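Local structure of giardin subunit alpha-1 (Giardia intestinalis, 4EVF) at residues A[61-66]-A[243-248]; A[172-177]-A[207-212]; A[80-85]-A[112-117]; A[99-104]-A[257-262]. The protein binds calcium and, in a calcium-dependent way, phospholipids such as phosphatidylserine as an annexin, and is involved in attachment of the parasite to the intestinal mucosa. All blocks are in the same frame, centred on the assembly; numbering follows the deposited sequence.

Contact 1 (A[61-66]-A[243-248]); sequences GSEESL and GDEKRM
S62 and E245 sit at the starts of two helices and meet side by side, with 6.4 Å between S62 CA and E245 CA, the nearest CA pair of the two segments. Before S62, G61 takes the N-cap position of helix 62-70 with a positive phi. S62 then lays its small side chain along the E245 chain: S62 CB lies 3.7 Å from E245 OE1, and S62 OG 3.8 Å from E245 CB. E63 bends at its second torsion (chi2 87°), which swings its carboxylate across to that of E245, their planes nearly perpendicular. E63 OE2 and E245 OE2 come within 3.6 Å, a pair of like charges that may raise the proton affinity of one or both groups. R283 lies near E63 as a weak, long ion-pair partner and may offset part of this charge. One turn on, L66 points toward the other helix but packs on R249 and T252, beyond the 243-248 segment. The partner helix is capped by D244, whose OD1 accepts from R247 N at 3.0 Å in an almost straight bond (176°), coming from above the carboxylate plane. Helices 62-70 and 245-255, from the predicted first and fourth annexin repeats, thus meet near their N-terminal ends. M284 of helix 284-292 touches both glutamates, and R247 reaches away from helix 62-70 to form a salt bridge with D97 of helix 92-100.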
loop_
_atom_site.group_PDB
_atom_site.type_symbol
_atom_site.label_atom_id
_atom_site.label_comp_id
_atom_site.label_asym_id
_atom_site.label_seq_id
_atom_site.Cartn_x
_atom_site.Cartn_y
_atom_site.Cartn_z
ATOM N N GLY A 61 -16.533 -6.666 -11.084
ATOM C CA GLY A 61 -16.392 -5.388 -10.448
ATOM C C GLY A 61 -15.182 -5.509 -9.559
ATOM O O GLY A 61 -14.505 -6.537 -9.569
ATOM N N SER A 62 -14.875 -4.450 -8.839
ATOM C CA SER A 62 -13.688 -4.418 -7.993
ATOM C C SER A 62 -13.728 -5.477 -6.901
ATOM O O SER A 62 -12.680 -5.865 -6.384
ATOM C CB SER A 62 -13.490 -3.028 -7.379
ATOM O OG SER A 62 -13.023 -2.104 -8.342
ATOM N N GLU A 63 -14.936 -5.929 -6.553
ATOM C CA GLU A 63 -15.125 -6.942 -5.517
ATOM C C GLU A 63 -14.485 -8.266 -5.923
ATOM O O GLU A 63 -13.725 -8.859 -5.157
ATOM C CB GLU A 63 -16.614 -7.175 -5.226
ATOM C CG GLU A 63 -17.316 -6.058 -4.461
ATOM C CD GLU A 63 -17.846 -4.976 -5.368
ATOM O OE1 GLU A 63 -17.515 -5.020 -6.574
ATOM O OE2 GLU A 63 -18.597 -4.091 -4.882
ATOM N N GLU A 64 -14.798 -8.726 -7.130
ATOM C CA GLU A 64 -14.247 -9.986 -7.611
ATOM C C GLU A 64 -12.736 -9.855 -7.799
ATOM O O GLU A 64 -11.975 -10.721 -7.382
ATOM C CB GLU A 64 -14.943 -10.448 -8.899
ATOM C CG GLU A 64 -14.133 -10.253 -10.164
ATOM C CD GLU A 64 -14.691 -11.032 -11.343
ATOM O OE1 GLU A 64 -14.210 -10.802 -12.474
ATOM O OE2 GLU A 64 -15.604 -11.866 -11.141
ATOM N N SER A 65 -12.308 -8.749 -8.396
ATOM C CA SER A 65 -10.885 -8.512 -8.633
ATOM C C SER A 65 -10.076 -8.578 -7.342
ATOM O O SER A 65 -9.020 -9.220 -7.302
ATOM C CB SER A 65 -10.667 -7.164 -9.327
ATOM O OG SER A 65 -11.168 -7.201 -10.649
ATOM N N LEU A 66 -10.578 -7.916 -6.300
ATOM C CA LEU A 66 -9.965 -7.938 -4.976
ATOM C C LEU A 66 -9.843 -9.357 -4.415
ATOM O O LEU A 66 -8.780 -9.754 -3.909
ATOM C CB LEU A 66 -10.751 -7.051 -4.006
ATOM C CG LEU A 66 -10.397 -7.146 -2.512
ATOM C CD1 LEU A 66 -8.906 -6.963 -2.271
ATOM C CD2 LEU A 66 -11.184 -6.136 -1.662
ATOM N N GLY A 243 -15.613 6.895 -1.766
ATOM C CA GLY A 243 -15.491 5.447 -1.810
ATOM C C GLY A 243 -14.719 4.961 -3.020
ATOM O O GLY A 243 -15.271 4.304 -3.902
ATOM N N ASP A 244 -13.436 5.299 -3.064
ATOM C CA ASP A 244 -12.552 4.904 -4.149
ATOM C C ASP A 244 -12.346 3.394 -4.128
ATOM O O ASP A 244 -11.503 2.890 -3.374
ATOM C CB ASP A 244 -11.195 5.598 -3.974
ATOM C CG ASP A 244 -10.266 5.372 -5.144
ATOM O OD1 ASP A 244 -10.442 4.386 -5.901
ATOM O OD2 ASP A 244 -9.343 6.191 -5.312
ATOM N N GLU A 245 -13.106 2.678 -4.953
ATOM C CA GLU A 245 -12.986 1.222 -5.028
ATOM C C GLU A 245 -11.626 0.767 -5.552
ATOM O O GLU A 245 -11.070 -0.225 -5.074
ATOM C CB GLU A 245 -14.103 0.623 -5.883
ATOM C CG GLU A 245 -15.475 0.716 -5.232
ATOM C CD GLU A 245 -16.476 -0.271 -5.835
ATOM O OE1 GLU A 245 -16.340 -0.616 -7.032
ATOM O OE2 GLU A 245 -17.390 -0.703 -5.102
ATOM N N LYS A 246 -11.087 1.491 -6.526
ATOM C CA LYS A 246 -9.824 1.066 -7.139
ATOM C C LYS A 246 -8.655 1.096 -6.148
ATOM O O LYS A 246 -7.873 0.149 -6.097
ATOM C CB LYS A 246 -9.515 1.870 -8.405
ATOM C CG LYS A 246 -10.598 1.748 -9.469
ATOM C CD LYS A 246 -10.006 1.695 -10.864
ATOM C CE LYS A 246 -9.219 2.951 -11.183
ATOM N NZ LYS A 246 -8.093 2.678 -12.134
ATOM N N ARG A 247 -8.563 2.166 -5.357
ATOM C CA ARG A 247 -7.567 2.248 -4.282
ATOM C C ARG A 247 -7.766 1.181 -3.216
ATOM O O ARG A 247 -6.799 0.593 -2.730
ATOM C CB ARG A 247 -7.597 3.616 -3.601
ATOM C CG ARG A 247 -6.804 3.661 -2.294
ATOM C CD ARG A 247 -5.606 4.602 -2.406
ATOM N NE ARG A 247 -6.041 5.975 -2.292
ATOM C CZ ARG A 247 -5.317 7.048 -2.596
ATOM N NH1 ARG A 247 -4.076 6.951 -3.069
ATOM N NH2 ARG A 247 -5.865 8.233 -2.426
ATOM N N MET A 248 -9.008 0.942 -2.822
ATOM C CA MET A 248 -9.241 -0.043 -1.779
ATOM C C MET A 248 -8.838 -1.426 -2.267
ATOM O O MET A 248 -8.319 -2.231 -1.491
ATOM C CB MET A 248 -10.685 -0.013 -1.267
ATOM C CG MET A 248 -10.949 1.146 -0.295
ATOM S SD MET A 248 -9.734 1.304 1.038
ATOM C CE MET A 248 -10.243 -0.075 2.075
#

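Contact 2 (A[172-177]-A[207-212]); sequences AYLIDF and TIYTKT
An apolar contact between L174 and I208 ties the N-terminal half of helix 171-180 to the C-terminal end of helix 201-208, inside the predicted third annexin repeat. The two side chains reach toward each other and meet tip to tip, L174 CD2 lying 3.9 Å from I208 CD1. The backbones stay well apart: even the nearest CA atoms, L174 CA and I208 CA, are separated by 10.6 Å, so the gap is bridged by side chains. I208 manages its share because CG1 stands opposite the backbone N (chi1 -179°) and the chain runs on straight through chi2 (167°), carrying CD1 outward toward L174. Y209, the first residue to leave helical geometry, points toward the same leucine and brings its OH to 4.2 Å from L174 CD2. That hydroxyl is hydrogen-bonded to D135 of helix 135-145, while the ring stacks with F217 of helix 211-225. L174 also rests on A165 of helix 155-167, and T171 touches both I208 and Y209. The interface is small, 118 Å² over both sides, and carries no polar link between the segments. Cohesion here comes from methyl groups excluding water, and Y209 combines two kinds of contact: the same hydroxyl that borders the L174 methyl is hydrogen-bonded to D135, which probably restricts how far the ring can shift.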
loop_
_atom_site.group_PDB
_atom_site.type_symbol
_atom_site.label_atom_id
_atom_site.label_comp_id
_atom_site.label_asym_id
_atom_site.label_seq_id
_atom_site.Cartn_x
_atom_site.Cartn_y
_atom_site.Cartn_z
ATOM N N ALA A 172 17.094 19.428 -2.099
ATOM C CA ALA A 172 18.014 18.314 -2.349
ATOM C C ALA A 172 18.218 17.494 -1.072
ATOM O O ALA A 172 18.225 16.257 -1.109
ATOM C CB ALA A 172 19.356 18.814 -2.906
ATOM N N TYR A 173 18.368 18.179 0.057
ATOM C CA TYR A 173 18.544 17.505 1.352
ATOM C C TYR A 173 17.274 16.737 1.714
ATOM O O TYR A 173 17.324 15.638 2.280
ATOM C CB TYR A 173 18.855 18.539 2.437
ATOM C CG TYR A 173 19.204 17.972 3.798
ATOM C CD1 TYR A 173 20.527 17.888 4.213
ATOM C CD2 TYR A 173 18.213 17.543 4.676
ATOM C CE1 TYR A 173 20.857 17.380 5.445
ATOM C CE2 TYR A 173 18.531 17.026 5.920
ATOM C CZ TYR A 173 19.864 16.945 6.296
ATOM O OH TYR A 173 20.207 16.441 7.524
ATOM N N LEU A 174 16.131 17.334 1.391
ATOM C CA LEU A 174 14.835 16.737 1.681
ATOM C C LEU A 174 14.628 15.426 0.925
ATOM O O LEU A 174 14.171 14.431 1.499
ATOM C CB LEU A 174 13.736 17.726 1.339
ATOM C CG LEU A 174 13.171 18.625 2.440
ATOM C CD1 LEU A 174 14.088 18.846 3.619
ATOM C CD2 LEU A 174 12.664 19.953 1.832
ATOM N N ILE A 175 14.967 15.429 -0.362
ATOM C CA ILE A 175 14.773 14.263 -1.212
ATOM C C ILE A 175 15.669 13.121 -0.736
ATOM O O ILE A 175 15.243 11.972 -0.631
ATOM C CB ILE A 175 15.053 14.607 -2.687
ATOM C CG1 ILE A 175 13.993 15.586 -3.212
ATOM C CG2 ILE A 175 15.070 13.363 -3.544
ATOM C CD1 ILE A 175 14.406 16.312 -4.484
ATOM N N ASP A 176 16.915 13.453 -0.440
ATOM C CA ASP A 176 17.867 12.466 0.044
ATOM C C ASP A 176 17.467 11.971 1.431
ATOM O O ASP A 176 17.550 10.788 1.711
ATOM C CB ASP A 176 19.273 13.067 0.081
ATOM C CG ASP A 176 20.286 12.110 0.649
ATOM O OD1 ASP A 176 20.773 11.256 -0.122
ATOM O OD2 ASP A 176 20.582 12.201 1.862
ATOM N N PHE A 177 17.025 12.875 2.301
ATOM C CA PHE A 177 16.635 12.466 3.645
ATOM C C PHE A 177 15.457 11.490 3.646
ATOM O O PHE A 177 15.545 10.394 4.187
ATOM C CB PHE A 177 16.294 13.669 4.531
ATOM C CG PHE A 177 15.782 13.280 5.885
ATOM C CD1 PHE A 177 14.421 13.100 6.100
ATOM C CD2 PHE A 177 16.662 13.051 6.935
ATOM C CE1 PHE A 177 13.951 12.723 7.345
ATOM C CE2 PHE A 177 16.197 12.694 8.171
ATOM C CZ PHE A 177 14.847 12.517 8.386
ATOM N N THR A 207 4.208 23.402 4.202
ATOM C CA THR A 207 4.679 24.769 4.012
ATOM C C THR A 207 5.455 24.915 2.712
ATOM O O THR A 207 5.370 25.946 2.048
ATOM C CB THR A 207 5.574 25.232 5.177
ATOM O OG1 THR A 207 4.798 25.333 6.383
ATOM C CG2 THR A 207 6.196 26.578 4.861
ATOM N N ILE A 208 6.207 23.876 2.352
ATOM C CA ILE A 208 7.101 23.934 1.200
ATOM C C ILE A 208 6.540 23.284 -0.076
ATOM O O ILE A 208 6.886 23.702 -1.181
ATOM C CB ILE A 208 8.478 23.311 1.518
ATOM C CG1 ILE A 208 9.390 23.405 0.292
ATOM C CG2 ILE A 208 8.313 21.860 1.950
ATOM C CD1 ILE A 208 10.844 23.112 0.571
ATOM N N TYR A 209 5.669 22.286 0.076
ATOM C CA TYR A 209 5.152 21.524 -1.066
ATOM C C TYR A 209 3.626 21.616 -1.268
ATOM O O TYR A 209 2.866 21.719 -0.312
ATOM C CB TYR A 209 5.548 20.054 -0.931
ATOM C CG TYR A 209 7.009 19.767 -1.205
ATOM C CD1 TYR A 209 7.652 20.300 -2.323
ATOM C CD2 TYR A 209 7.749 18.956 -0.344
ATOM C CE1 TYR A 209 9.004 20.032 -2.579
ATOM C CE2 TYR A 209 9.091 18.683 -0.593
ATOM C CZ TYR A 209 9.715 19.217 -1.704
ATOM O OH TYR A 209 11.057 18.922 -1.925
ATOM N N THR A 210 3.195 21.553 -2.527
ATOM C CA THR A 210 1.781 21.400 -2.863
ATOM C C THR A 210 1.553 20.247 -3.842
ATOM O O THR A 210 2.490 19.753 -4.470
ATOM C CB THR A 210 1.226 22.677 -3.518
ATOM O OG1 THR A 210 1.954 22.939 -4.723
ATOM C CG2 THR A 210 1.369 23.872 -2.569
ATOM N N LYS A 211 0.297 19.841 -3.987
ATOM C CA LYS A 211 -0.088 18.892 -5.019
ATOM C C LYS A 211 0.696 17.589 -4.894
ATOM O O LYS A 211 0.855 17.072 -3.787
ATOM C CB LYS A 211 0.056 19.527 -6.409
ATOM C CG LYS A 211 -0.910 20.704 -6.632
ATOM C CD LYS A 211 -0.648 21.404 -7.949
ATOM C CE LYS A 211 -1.726 22.442 -8.236
ATOM N NZ LYS A 211 -1.532 23.081 -9.569
ATOM N N THR A 212 1.183 17.064 -6.012
ATOM C CA THR A 212 1.814 15.742 -6.012
ATOM C C THR A 212 3.100 15.704 -5.165
ATOM O O THR A 212 3.379 14.697 -4.493
ATOM C CB THR A 212 2.065 15.221 -7.453
ATOM O OG1 THR A 212 0.839 15.254 -8.204
ATOM C CG2 THR A 212 2.585 13.776 -7.421
#

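Contact 3 (A[80-85]-A[112-117]); sequences QHIRDA and AAYTRM
Y114 brings its hydroxyl to R83 with a hydrogen bond, R83 NE to Y114 OH at 3.2 Å and 157° at the hydrogen. The acceptor lies at the edge of the guanidinium, in its plane, whereas the guanidinium and the ring are turned 67° apart. The alkyl chain of R83 lies obliquely near the ring as well, R83 CG being 3.8 Å from Y114 CE2; the bend at chi2 carries it on beyond CG, which stands 3.8 Å from Y114 OH, to NE. The same hydroxyl is also hydrogen-bonded to D125, a carboxylate that R83 NH2 approaches only as a weak, long ion pair. Beside the arginine, I82 adds an apolar touch, with I82 CG2 4.3 Å from Y114 CE2. The pair joins helices 74-87 and 104-118 of the predicted second annexin repeat, an all-helical unit; the axes of segments 80-85 and 112-117 cross at -68° and approach to 10.6 Å. Farther along, M117 folds back at chi3 and crosses the Q80 side chain at about a right angle; the M117 side chain also touches E76 and A79 of the same helix. F118 reaches both Q80 and R83, and its ring meets that of Y114.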
loop_
_atom_site.group_PDB
_atom_site.type_symbol
_atom_site.label_atom_id
_atom_site.label_comp_id
_atom_site.label_asym_id
_atom_site.label_seq_id
_atom_site.Cartn_x
_atom_site.Cartn_y
_atom_site.Cartn_z
ATOM N N GLN A 80 1.388 -5.629 -11.959
ATOM C CA GLN A 80 0.333 -5.312 -12.929
ATOM C C GLN A 80 -0.334 -3.966 -12.602
ATOM O O GLN A 80 -0.662 -3.184 -13.506
ATOM C CB GLN A 80 -0.713 -6.435 -12.990
ATOM C CG GLN A 80 -1.868 -6.163 -13.954
ATOM C CD GLN A 80 -1.438 -6.166 -15.403
ATOM O OE1 GLN A 80 -1.624 -5.180 -16.129
ATOM N NE2 GLN A 80 -0.865 -7.277 -15.841
ATOM N N HIS A 81 -0.532 -3.701 -11.312
ATOM C CA HIS A 81 -1.026 -2.393 -10.864
ATOM C C HIS A 81 -0.107 -1.271 -11.345
ATOM O O HIS A 81 -0.568 -0.224 -11.811
ATOM C CB HIS A 81 -1.115 -2.338 -9.343
ATOM C CG HIS A 81 -2.282 -3.076 -8.768
ATOM N ND1 HIS A 81 -3.504 -3.162 -9.404
ATOM C CD2 HIS A 81 -2.416 -3.748 -7.601
ATOM C CE1 HIS A 81 -4.337 -3.864 -8.655
ATOM N NE2 HIS A 81 -3.699 -4.233 -7.556
ATOM N N ILE A 82 1.197 -1.493 -11.224
ATOM C CA ILE A 82 2.193 -0.515 -11.663
ATOM C C ILE A 82 2.186 -0.316 -13.188
ATOM O O ILE A 82 2.305 0.807 -13.682
ATOM C CB ILE A 82 3.602 -0.913 -11.176
ATOM C CG1 ILE A 82 3.671 -0.826 -9.647
ATOM C CG2 ILE A 82 4.666 -0.056 -11.842
ATOM C CD1 ILE A 82 5.016 -1.245 -9.065
ATOM N N ARG A 83 2.056 -1.413 -13.924
ATOM C CA ARG A 83 1.841 -1.351 -15.359
ATOM C C ARG A 83 0.606 -0.503 -15.678
ATOM O O ARG A 83 0.650 0.413 -16.510
ATOM C CB ARG A 83 1.629 -2.764 -15.911
ATOM C CG ARG A 83 2.650 -3.182 -16.957
ATOM C CD ARG A 83 2.614 -2.300 -18.184
ATOM N NE ARG A 83 3.861 -2.404 -18.931
ATOM C CZ ARG A 83 3.955 -2.873 -20.171
ATOM N NH1 ARG A 83 2.868 -3.273 -20.823
ATOM N NH2 ARG A 83 5.137 -2.930 -20.766
ATOM N N ASP A 84 -0.501 -0.836 -15.032
ATOM C CA ASP A 84 -1.757 -0.115 -15.231
ATOM C C ASP A 84 -1.591 1.388 -14.970
ATOM O O ASP A 84 -2.077 2.229 -15.741
ATOM C CB ASP A 84 -2.835 -0.671 -14.309
ATOM C CG ASP A 84 -3.292 -2.064 -14.705
ATOM O OD1 ASP A 84 -4.223 -2.568 -14.043
ATOM O OD2 ASP A 84 -2.738 -2.644 -15.669
ATOM N N ALA A 85 -0.902 1.719 -13.880
ATOM C CA ALA A 85 -0.695 3.117 -13.515
ATOM C C ALA A 85 0.106 3.856 -14.581
ATOM O O ALA A 85 0.051 5.074 -14.655
ATOM C CB ALA A 85 -0.003 3.234 -12.147
ATOM N N ALA A 112 11.148 -8.222 -9.994
ATOM C CA ALA A 112 11.399 -9.471 -10.708
ATOM C C ALA A 112 10.145 -9.930 -11.454
ATOM O O ALA A 112 10.219 -10.397 -12.591
ATOM C CB ALA A 112 11.914 -10.558 -9.755
ATOM N N ALA A 113 8.981 -9.762 -10.834
ATOM C CA ALA A 113 7.747 -10.165 -11.486
ATOM C C ALA A 113 7.513 -9.319 -12.733
ATOM O O ALA A 113 7.053 -9.819 -13.758
ATOM C CB ALA A 113 6.576 -10.063 -10.529
ATOM N N TYR A 114 7.859 -8.040 -12.643
ATOM C CA TYR A 114 7.653 -7.106 -13.740
ATOM C C TYR A 114 8.472 -7.512 -14.962
ATOM O O TYR A 114 7.999 -7.447 -16.095
ATOM C CB TYR A 114 8.011 -5.687 -13.299
ATOM C CG TYR A 114 7.495 -4.605 -14.227
ATOM C CD1 TYR A 114 8.218 -4.225 -15.357
ATOM C CD2 TYR A 114 6.290 -3.959 -13.968
ATOM C CE1 TYR A 114 7.751 -3.238 -16.210
ATOM C CE2 TYR A 114 5.811 -2.963 -14.819
ATOM C CZ TYR A 114 6.548 -2.608 -15.937
ATOM O OH TYR A 114 6.083 -1.622 -16.781
ATOM N N THR A 115 9.707 -7.938 -14.731
ATOM C CA THR A 115 10.545 -8.408 -15.828
ATOM C C THR A 115 9.951 -9.658 -16.461
ATOM O O THR A 115 9.931 -9.805 -17.684
ATOM C CB THR A 115 11.972 -8.677 -15.356
ATOM O OG1 THR A 115 12.570 -7.434 -14.973
ATOM C CG2 THR A 115 12.798 -9.302 -16.466
ATOM N N ARG A 116 9.444 -10.551 -15.622
ATOM C CA ARG A 116 8.878 -11.795 -16.107
ATOM C C ARG A 116 7.639 -11.528 -16.947
ATOM O O ARG A 116 7.422 -12.173 -17.968
ATOM C CB ARG A 116 8.534 -12.700 -14.927
ATOM C CG ARG A 116 8.565 -14.183 -15.247
ATOM C CD ARG A 116 8.478 -14.998 -13.969
ATOM N NE ARG A 116 7.361 -14.537 -13.154
ATOM C CZ ARG A 116 7.476 -13.982 -11.952
ATOM N NH1 ARG A 116 8.673 -13.831 -11.388
ATOM N NH2 ARG A 116 6.380 -13.593 -11.307
ATOM N N MET A 117 6.836 -10.561 -16.514
ATOM C CA MET A 117 5.542 -10.301 -17.128
ATOM C C MET A 117 5.629 -9.440 -18.393
ATOM O O MET A 117 4.867 -9.638 -19.341
ATOM C CB MET A 117 4.599 -9.646 -16.102
ATOM C CG MET A 117 4.343 -10.493 -14.850
ATOM S SD MET A 117 3.491 -9.646 -13.485
ATOM C CE MET A 117 1.784 -9.664 -14.043
#

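Contact 4 (A[99-104]-A[257-262]); sequences VILCTP and DKCLGA
With chi1 at 66°, T103 places its OG1 between its own backbone N and carbonyl carbon, where it caps the N of D106 at the start of helix 104-118; this leaves CG2 to face the other segment. K258 keeps CG beside its backbone N (chi1 -52°) and then runs straight through chi2 and chi3, so that the middle of the chain, not the ammonium end, passes the threonine. The two side chains cross at about a right angle, with T103 CG2 4.0 Å from K258 CD. Past that point the lysine bends at chi4, and K258 NZ lies 3.8 Å from D257 OD2, a long salt bridge; E33 is a further weak, long partner. The second touch is apolar: L101 CD2 lies 4.2 Å from C259 SG. L101, just after helix 92-100, is the centre of an inverse gamma turn, and C259 opens a type I beta turn, C259 to A262, held by the A262 N to C259 O bond of 2.8 Å. Both touches therefore link connecting segments of the predicted second and fourth annexin repeats. The site sits between helices: L101 packs on M227 and L230 of helix 227-240, and C259 on A231 of the same helix. D257 OD2 accepts a hydrogen bond from A32 N at the start of helix 32-46, while K258 also touches D106 of helix 104-118.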
loop_
_atom_site.group_PDB
_atom_site.type_symbol
_atom_site.label_atom_id
_atom_site.label_comp_id
_atom_site.label_asym_id
_atom_site.label_seq_id
_atom_site.Cartn_x
_atom_site.Cartn_y
_atom_site.Cartn_z
ATOM N N VAL A 99 4.104 1.981 -4.887
ATOM C CA VAL A 99 5.523 2.266 -4.697
ATOM C C VAL A 99 5.841 2.609 -3.236
ATOM O O VAL A 99 6.831 2.139 -2.675
ATOM C CB VAL A 99 5.993 3.437 -5.626
ATOM C CG1 VAL A 99 7.399 3.885 -5.272
ATOM C CG2 VAL A 99 5.926 3.029 -7.082
ATOM N N ILE A 100 4.994 3.420 -2.610
ATOM C CA ILE A 100 5.293 3.896 -1.263
ATOM C C ILE A 100 4.811 2.957 -0.151
ATOM O O ILE A 100 5.522 2.731 0.824
ATOM C CB ILE A 100 4.763 5.317 -1.017
ATOM C CG1 ILE A 100 5.258 6.255 -2.119
ATOM C CG2 ILE A 100 5.209 5.807 0.367
ATOM C CD1 ILE A 100 4.784 7.698 -1.970
ATOM N N LEU A 101 3.604 2.425 -0.303
ATOM C CA LEU A 101 3.054 1.461 0.635
ATOM C C LEU A 101 3.546 0.069 0.214
ATOM O O LEU A 101 2.803 -0.731 -0.360
ATOM C CB LEU A 101 1.525 1.553 0.631
ATOM C CG LEU A 101 0.615 0.906 1.685
ATOM C CD1 LEU A 101 0.405 -0.548 1.338
ATOM C CD2 LEU A 101 1.108 1.076 3.132
ATOM N N CYS A 102 4.815 -0.201 0.496
ATOM C CA CYS A 102 5.440 -1.440 0.056
ATOM C C CYS A 102 6.687 -1.698 0.895
ATOM O O CYS A 102 7.458 -0.788 1.171
ATOM C CB CYS A 102 5.804 -1.333 -1.418
ATOM S SG CYS A 102 6.392 -2.841 -2.202
ATOM N N THR A 103 6.873 -2.940 1.314
ATOM C CA THR A 103 8.094 -3.311 2.028
ATOM C C THR A 103 9.212 -3.524 0.998
ATOM O O THR A 103 8.939 -3.846 -0.155
ATOM C CB THR A 103 7.876 -4.613 2.804
ATOM O OG1 THR A 103 7.666 -5.673 1.872
ATOM C CG2 THR A 103 6.643 -4.513 3.691
ATOM N N PRO A 104 10.477 -3.345 1.404
ATOM C CA PRO A 104 11.565 -3.563 0.445
ATOM C C PRO A 104 11.570 -4.980 -0.129
ATOM O O PRO A 104 11.874 -5.153 -1.312
ATOM C CB PRO A 104 12.841 -3.289 1.265
ATOM C CG PRO A 104 12.413 -3.226 2.680
ATOM C CD PRO A 104 10.964 -2.852 2.701
ATOM N N ASP A 257 -2.846 -7.990 5.014
ATOM C CA ASP A 257 -2.248 -8.789 6.089
ATOM C C ASP A 257 -1.147 -8.046 6.863
ATOM O O ASP A 257 -0.978 -8.261 8.066
ATOM C CB ASP A 257 -1.728 -10.144 5.560
ATOM C CG ASP A 257 -0.414 -10.025 4.791
ATOM O OD1 ASP A 257 -0.210 -9.013 4.088
ATOM O OD2 ASP A 257 0.421 -10.956 4.889
ATOM N N LYS A 258 -0.397 -7.183 6.176
ATOM C CA LYS A 258 0.742 -6.501 6.794
ATOM C C LYS A 258 0.338 -5.203 7.509
ATOM O O LYS A 258 1.129 -4.631 8.256
ATOM C CB LYS A 258 1.825 -6.177 5.751
ATOM C CG LYS A 258 2.288 -7.343 4.888
ATOM C CD LYS A 258 3.581 -6.990 4.149
ATOM C CE LYS A 258 4.061 -8.137 3.231
ATOM N NZ LYS A 258 3.704 -9.484 3.738
ATOM N N CYS A 259 -0.887 -4.742 7.280
ATOM C CA CYS A 259 -1.297 -3.421 7.753
ATOM C C CYS A 259 -2.482 -3.474 8.696
ATOM O O CYS A 259 -3.168 -2.472 8.877
ATOM C CB CYS A 259 -1.685 -2.526 6.570
ATOM S SG CYS A 259 -0.366 -2.172 5.376
ATOM N N LEU A 260 -2.741 -4.625 9.297
ATOM C CA LEU A 260 -3.972 -4.760 10.072
ATOM C C LEU A 260 -4.066 -3.822 11.287
ATOM O O LEU A 260 -5.138 -3.666 11.870
ATOM C CB LEU A 260 -4.235 -6.219 10.452
ATOM C CG LEU A 260 -4.725 -7.080 9.285
ATOM C CD1 LEU A 260 -4.742 -8.553 9.662
ATOM C CD2 LEU A 260 -6.112 -6.627 8.794
ATOM N N GLY A 261 -2.950 -3.197 11.660
ATOM C CA GLY A 261 -2.952 -2.192 12.711
ATOM C C GLY A 261 -3.565 -0.875 12.248
ATOM O O GLY A 261 -3.678 0.087 13.008
ATOM N N ALA A 262 -3.977 -0.839 10.988
ATOM C CA ALA A 262 -4.558 0.363 10.410
ATOM C C ALA A 262 -5.768 0.842 11.218
ATOM O O ALA A 262 -5.935 2.044 11.446
ATOM C CB ALA A 262 -4.923 0.114 8.962
#

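How the contacts relate
Contact 1 joins the predicted first repeat to the fourth, contact 4 the predicted second to the fourth, and along the chain their segments alternate; their centres are 18 Å apart, with nearest atoms about 8 Å apart. Contact 3, within the predicted second repeat, lies close to both: its nearest atoms are about 6 Å from contact 1 and about 5 Å from contact 4, though it touches neither. Helices 74-87, 92-100 and 104-118 follow one another and carry contact 3 and one side of contact 4. Contact 2 stands apart in the predicted third repeat, its centre 31 Å from that of contact 1 and 22 Å from that of contact 4. In this calcium-free form no bound ion takes part in any of the four.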